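Local coordinates for OmpA family protein (Klebsiella pneumoniae subsp. pneumoniae, PDB 7RJJ) that probably helps anchor the outer membrane to the cell wall by binding peptidoglycan through its OmpA-like domain, whose pocket holds D-alanine, at residues P24-T27 against K28-V31; E69-R72 against D73-D77. All coordinates share one frame; numbering follows the deposited sequence.

Contact 1. Residues P24-T27 against K28-V31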
loop_
_atom_site.group_PDB
_atom_site.type_symbol
_atom_site.label_atom_id
_atom_site.label_comp_id
_atom_site.label_asym_id
_atom_site.label_seq_id
_atom_site.Cartn_x
_atom_site.Cartn_y
_atom_site.Cartn_z
ATOM N N PRO A 24 10.186 -4.558 10.146
ATOM C CA PRO A 24 11.284 -5.443 9.757
ATOM C C PRO A 24 10.783 -6.638 8.930
ATOM O O PRO A 24 9.702 -7.135 9.219
ATOM C CB PRO A 24 11.844 -5.938 11.100
ATOM C CG PRO A 24 11.452 -4.869 12.098
ATOM C CD PRO A 24 10.128 -4.333 11.601
ATOM N N GLY A 25 11.559 -7.045 7.919
ATOM C CA GLY A 25 11.219 -8.205 7.068
ATOM C C GLY A 25 10.236 -7.859 5.963
ATOM O O GLY A 25 9.551 -8.786 5.481
ATOM N N SER A 26 10.172 -6.586 5.563
ATOM C CA SER A 26 9.230 -6.149 4.497
ATOM C C SER A 26 9.919 -6.118 3.126
ATOM O O SER A 26 9.190 -6.047 2.114
ATOM C CB SER A 26 8.658 -4.783 4.812
ATOM O OG SER A 26 7.783 -4.823 5.936
ATOM N N THR A 27 11.247 -6.263 3.085
ATOM C CA THR A 27 12.002 -6.034 1.818
ATOM C C THR A 27 11.608 -6.986 0.679
ATOM O O THR A 27 11.531 -6.521 -0.455
ATOM C CB THR A 27 13.509 -6.098 2.064
ATOM O OG1 THR A 27 13.784 -5.232 3.166
ATOM C CG2 THR A 27 14.311 -5.698 0.844
ATOM N N LYS A 28 11.418 -8.278 0.952
ATOM C CA LYS A 28 11.107 -9.220 -0.157
ATOM C C LYS A 28 9.762 -8.876 -0.805
ATOM O O LYS A 28 9.704 -8.927 -2.064
ATOM C CB LYS A 28 11.140 -10.666 0.342
ATOM C CG LYS A 28 10.842 -11.707 -0.725
ATOM C CD LYS A 28 10.975 -13.124 -0.221
ATOM C CE LYS A 28 10.421 -14.154 -1.183
ATOM N NZ LYS A 28 11.066 -14.077 -2.515
ATOM N N ARG A 29 8.744 -8.535 0.003
ATOM C CA ARG A 29 7.395 -8.185 -0.537
ATOM C C ARG A 29 7.452 -6.847 -1.283
ATOM O O ARG A 29 6.739 -6.697 -2.322
ATOM C CB ARG A 29 6.357 -8.144 0.590
ATOM C CG ARG A 29 5.856 -9.518 1.012
ATOM C CD ARG A 29 5.071 -9.494 2.307
ATOM N NE ARG A 29 5.932 -9.219 3.453
ATOM C CZ ARG A 29 5.544 -9.253 4.727
ATOM N NH1 ARG A 29 4.290 -9.546 5.039
ATOM N NH2 ARG A 29 6.418 -9.001 5.688
ATOM N N LEU A 30 8.273 -5.916 -0.795
ATOM C CA LEU A 30 8.419 -4.604 -1.481
ATOM C C LEU A 30 9.102 -4.801 -2.832
ATOM O O LEU A 30 8.608 -4.238 -3.850
ATOM C CB LEU A 30 9.232 -3.664 -0.593
ATOM C CG LEU A 30 8.515 -3.167 0.657
ATOM C CD1 LEU A 30 9.505 -2.511 1.615
ATOM C CD2 LEU A 30 7.388 -2.215 0.289
ATOM N N VAL A 31 10.221 -5.538 -2.836
ATOM C CA VAL A 31 10.974 -5.766 -4.099
ATOM C C VAL A 31 10.022 -6.436 -5.102
ATOM O O VAL A 31 10.056 -6.041 -6.310
ATOM C CB VAL A 31 12.273 -6.566 -3.856
ATOM C CG1 VAL A 31 12.886 -7.071 -5.154
ATOM C CG2 VAL A 31 13.295 -5.750 -3.068
HETATM O O HOH W 1 8.904 -9.307 2.846
#
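R29 folds back along the start of its helix and sets its guanidinium beside the carbonyl of G25. The chain leaves the backbone with CG anti to its own carbonyl carbon (chi1 -80°) and bends at chi3 (-70°), which brings NE and NH2 round to the side where the incoming loop passes. NH2 donates to G25 O at 3.1 Å. The oxygen lies near the guanidinium plane, at its edge, whereas seen from the carbonyl the nitrogen stands well above the peptide plane. A water fills the angle between loop and side chain: it donates to G25 O at 2.8 Å and accepts from both R29 N and R29 NE. G25 O therefore takes two bonds, one direct and one through water, and the same water occupies a backbone N-H in the first turn. G25 itself has a positive phi, part of the bend that leads the chain into the helix.

Next to it, L30 points toward the loop. Its CG and CD1 lie against S26 O, CG at 3.3 Å, and CD1 meets S26 CB at 4.0 Å, so the leucine side chain lies against the carbonyl oxygen that also accepts from L30 N (3.1 Å), and probably helps screen it from solvent. S26 OG turns back to K23 O in the preceding loop. Further round, T27 and V31 cross at a slant and meet methyl to methyl, CG2 to CG2, at 4.0 Å. V31 CG2 also sits close to T27 O, the acceptor for V31 N at 2.9 Å.

The bonds from L30 N to S26 O and from V31 N to T27 O are the i to i+4 pattern of an alpha-helical first turn, here the N-terminal end of helix 27-38 in the OmpA-like domain.

Contact 2. Residues E69-R72 against D73-D77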
loop_
_atom_site.group_PDB
_atom_site.type_symbol
_atom_site.label_atom_id
_atom_site.label_comp_id
_atom_site.label_asym_id
_atom_site.label_seq_id
_atom_site.Cartn_x
_atom_site.Cartn_y
_atom_site.Cartn_z
ATOM N N GLU A 69 1.823 6.369 1.888
ATOM C CA GLU A 69 2.973 7.289 1.650
ATOM C C GLU A 69 4.307 6.584 1.955
ATOM O O GLU A 69 5.274 6.864 1.233
ATOM C CB GLU A 69 2.813 8.568 2.464
ATOM C CG GLU A 69 1.663 9.428 1.977
ATOM C CD GLU A 69 1.343 10.612 2.872
ATOM O OE1 GLU A 69 1.885 10.672 3.993
ATOM O OE2 GLU A 69 0.535 11.459 2.457
ATOM N N SER A 70 4.366 5.738 2.990
ATOM C CA SER A 70 5.627 5.007 3.320
ATOM C C SER A 70 6.030 4.106 2.142
ATOM O O SER A 70 7.226 4.063 1.812
ATOM C CB SER A 70 5.512 4.204 4.593
ATOM O OG SER A 70 5.392 5.044 5.732
ATOM N N VAL A 71 5.064 3.381 1.570
ATOM C CA VAL A 71 5.314 2.481 0.404
ATOM C C VAL A 71 5.675 3.339 -0.811
ATOM O O VAL A 71 6.672 3.011 -1.469
ATOM C CB VAL A 71 4.117 1.546 0.158
ATOM C CG1 VAL A 71 4.238 0.774 -1.141
ATOM C CG2 VAL A 71 3.926 0.583 1.317
ATOM N N ARG A 72 4.937 4.423 -1.062
ATOM C CA ARG A 72 5.288 5.318 -2.197
ATOM C C ARG A 72 6.744 5.761 -2.026
ATOM O O ARG A 72 7.544 5.575 -2.969
ATOM C CB ARG A 72 4.384 6.556 -2.249
ATOM C CG ARG A 72 4.820 7.611 -3.258
ATOM C CD ARG A 72 4.179 8.952 -2.981
ATOM N NE ARG A 72 4.663 9.478 -1.711
ATOM C CZ ARG A 72 4.050 10.396 -0.981
ATOM N NH1 ARG A 72 2.891 10.897 -1.366
ATOM N NH2 ARG A 72 4.580 10.772 0.171
ATOM N N ASP A 73 7.082 6.256 -0.836
ATOM C CA ASP A 73 8.448 6.776 -0.550
ATOM C C ASP A 73 9.500 5.687 -0.798
ATOM O O ASP A 73 10.564 6.008 -1.361
ATOM C CB ASP A 73 8.577 7.287 0.888
ATOM C CG ASP A 73 7.795 8.546 1.216
ATOM O OD1 ASP A 73 7.116 9.082 0.318
ATOM O OD2 ASP A 73 7.884 8.983 2.391
ATOM N N TRP A 74 9.212 4.445 -0.402
ATOM C CA TRP A 74 10.202 3.358 -0.622
ATOM C C TRP A 74 10.386 3.126 -2.122
ATOM O O TRP A 74 11.512 3.073 -2.618
ATOM C CB TRP A 74 9.770 2.077 0.095
ATOM C CG TRP A 74 10.813 1.003 0.095
ATOM C CD1 TRP A 74 11.714 0.738 1.087
ATOM C CD2 TRP A 74 11.067 0.042 -0.946
ATOM N NE1 TRP A 74 12.492 -0.334 0.747
ATOM C CE2 TRP A 74 12.135 -0.769 -0.504
ATOM C CE3 TRP A 74 10.508 -0.210 -2.203
ATOM C CZ2 TRP A 74 12.641 -1.816 -1.275
ATOM C CZ3 TRP A 74 11.007 -1.246 -2.963
ATOM C CH2 TRP A 74 12.063 -2.035 -2.504
HETATM N N MSE A 75 9.271 3.015 -2.849
HETATM C CA MSE A 75 9.330 2.744 -4.278
HETATM C C MSE A 75 10.076 3.861 -5.007
HETATM O O MSE A 75 10.859 3.602 -5.915
HETATM C CB MSE A 75 7.922 2.608 -4.857
HETATM C CG MSE A 75 7.126 1.465 -4.294
HETATM SE SE MSE A 75 7.831 -0.278 -4.823
HETATM C CE MSE A 75 6.830 -1.409 -3.585
ATOM N N ARG A 76 9.868 5.095 -4.574
ATOM C CA ARG A 76 10.503 6.251 -5.259
ATOM C C ARG A 76 11.981 6.344 -4.884
ATOM O O ARG A 76 12.797 6.440 -5.786
ATOM C CB ARG A 76 9.782 7.542 -4.858
ATOM C CG ARG A 76 10.411 8.835 -5.342
ATOM C CD ARG A 76 9.832 9.986 -4.553
ATOM N NE ARG A 76 10.193 9.939 -3.149
ATOM C CZ ARG A 76 9.492 10.476 -2.159
ATOM N NH1 ARG A 76 8.357 11.108 -2.406
ATOM N NH2 ARG A 76 9.929 10.373 -0.918
ATOM N N ASP A 77 12.284 6.275 -3.601
ATOM C CA ASP A 77 13.672 6.507 -3.116
ATOM C C ASP A 77 14.531 5.238 -3.241
ATOM O O ASP A 77 15.685 5.360 -3.691
ATOM C CB ASP A 77 13.641 7.067 -1.690
ATOM C CG ASP A 77 12.955 8.427 -1.586
ATOM O OD1 ASP A 77 12.823 9.103 -2.629
ATOM O OD2 ASP A 77 12.549 8.796 -0.467
#
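R72 and its next neighbour D73 form the ionic pair across the junction of 69-72 and 73-77. Both R72 NE and R72 NH2 donate to one oxygen, D73 OD1, at 3.2 and 3.1 Å, and that oxygen lies in the guanidinium plane, at its edge. The guanidinium and carboxylate planes are inclined by 23°, and the two side chains cross at a slant. R72 can reach its neighbour because CG stands anti to the backbone N (chi1 171°) and the chain bends at chi3.

R76 repeats that shape one turn on, and its side chain runs alongside R72 in the same direction. It grips D77 side-on, NE to OD1 at 2.8 Å and NH2 to OD2 at 3.1 Å, one nitrogen for each oxygen. R76 NH2 also comes within 3.3 Å of D73 OD1, but no N-H points at it, so this link is one of charge alone. R72 NE and R76 NH1 are 4.1 Å apart; NH1 has its own carboxylate in D83.

The main chain contributes the bonds D73 N to E69 O, W74 N to S70 O, M75 N to V71 O and R76 N to R72 O, the regular alpha-helical i to i+4 series.

Apolar contact lies on another face, where V71 and selenomethionine M75 point the same way and V71 CG1 meets M75 CE at 4.2 Å. M75 packs on helix 27-38 (S33, L34, I37), and V71 touches V112 and I114 of strand 112-117.

With acids placed between and beyond the two arginines, the network probably offsets the repulsion between their like charges and steadies both guanidinium groups, while V71 and M75 are buried and give mainly apolar contact.

In the fold
Contact 1 comes first along the chain, at the start of helix 27-38, and contact 2 follows in the last turns of helix 57-77; their centres are about 12 Å apart. The two touch directly: L30 CB packs on W74 CH2 at 3.8 Å, V31 CG2 reaches the same ring atom, and M75 CE lies against L30 O. Helix 57-77 is the connecting helix of the beta-alpha-beta unit formed with strands 43-49 and 86-90, parallel neighbours in the sheet. The side chain of S26 is about 14 Å and that of S70 about 12 Å from the bound D-alanine, so neither residue lines the pocket; where the contacts touch, helix 27-38 packs on helix 57-77 within the OmpA-like domain.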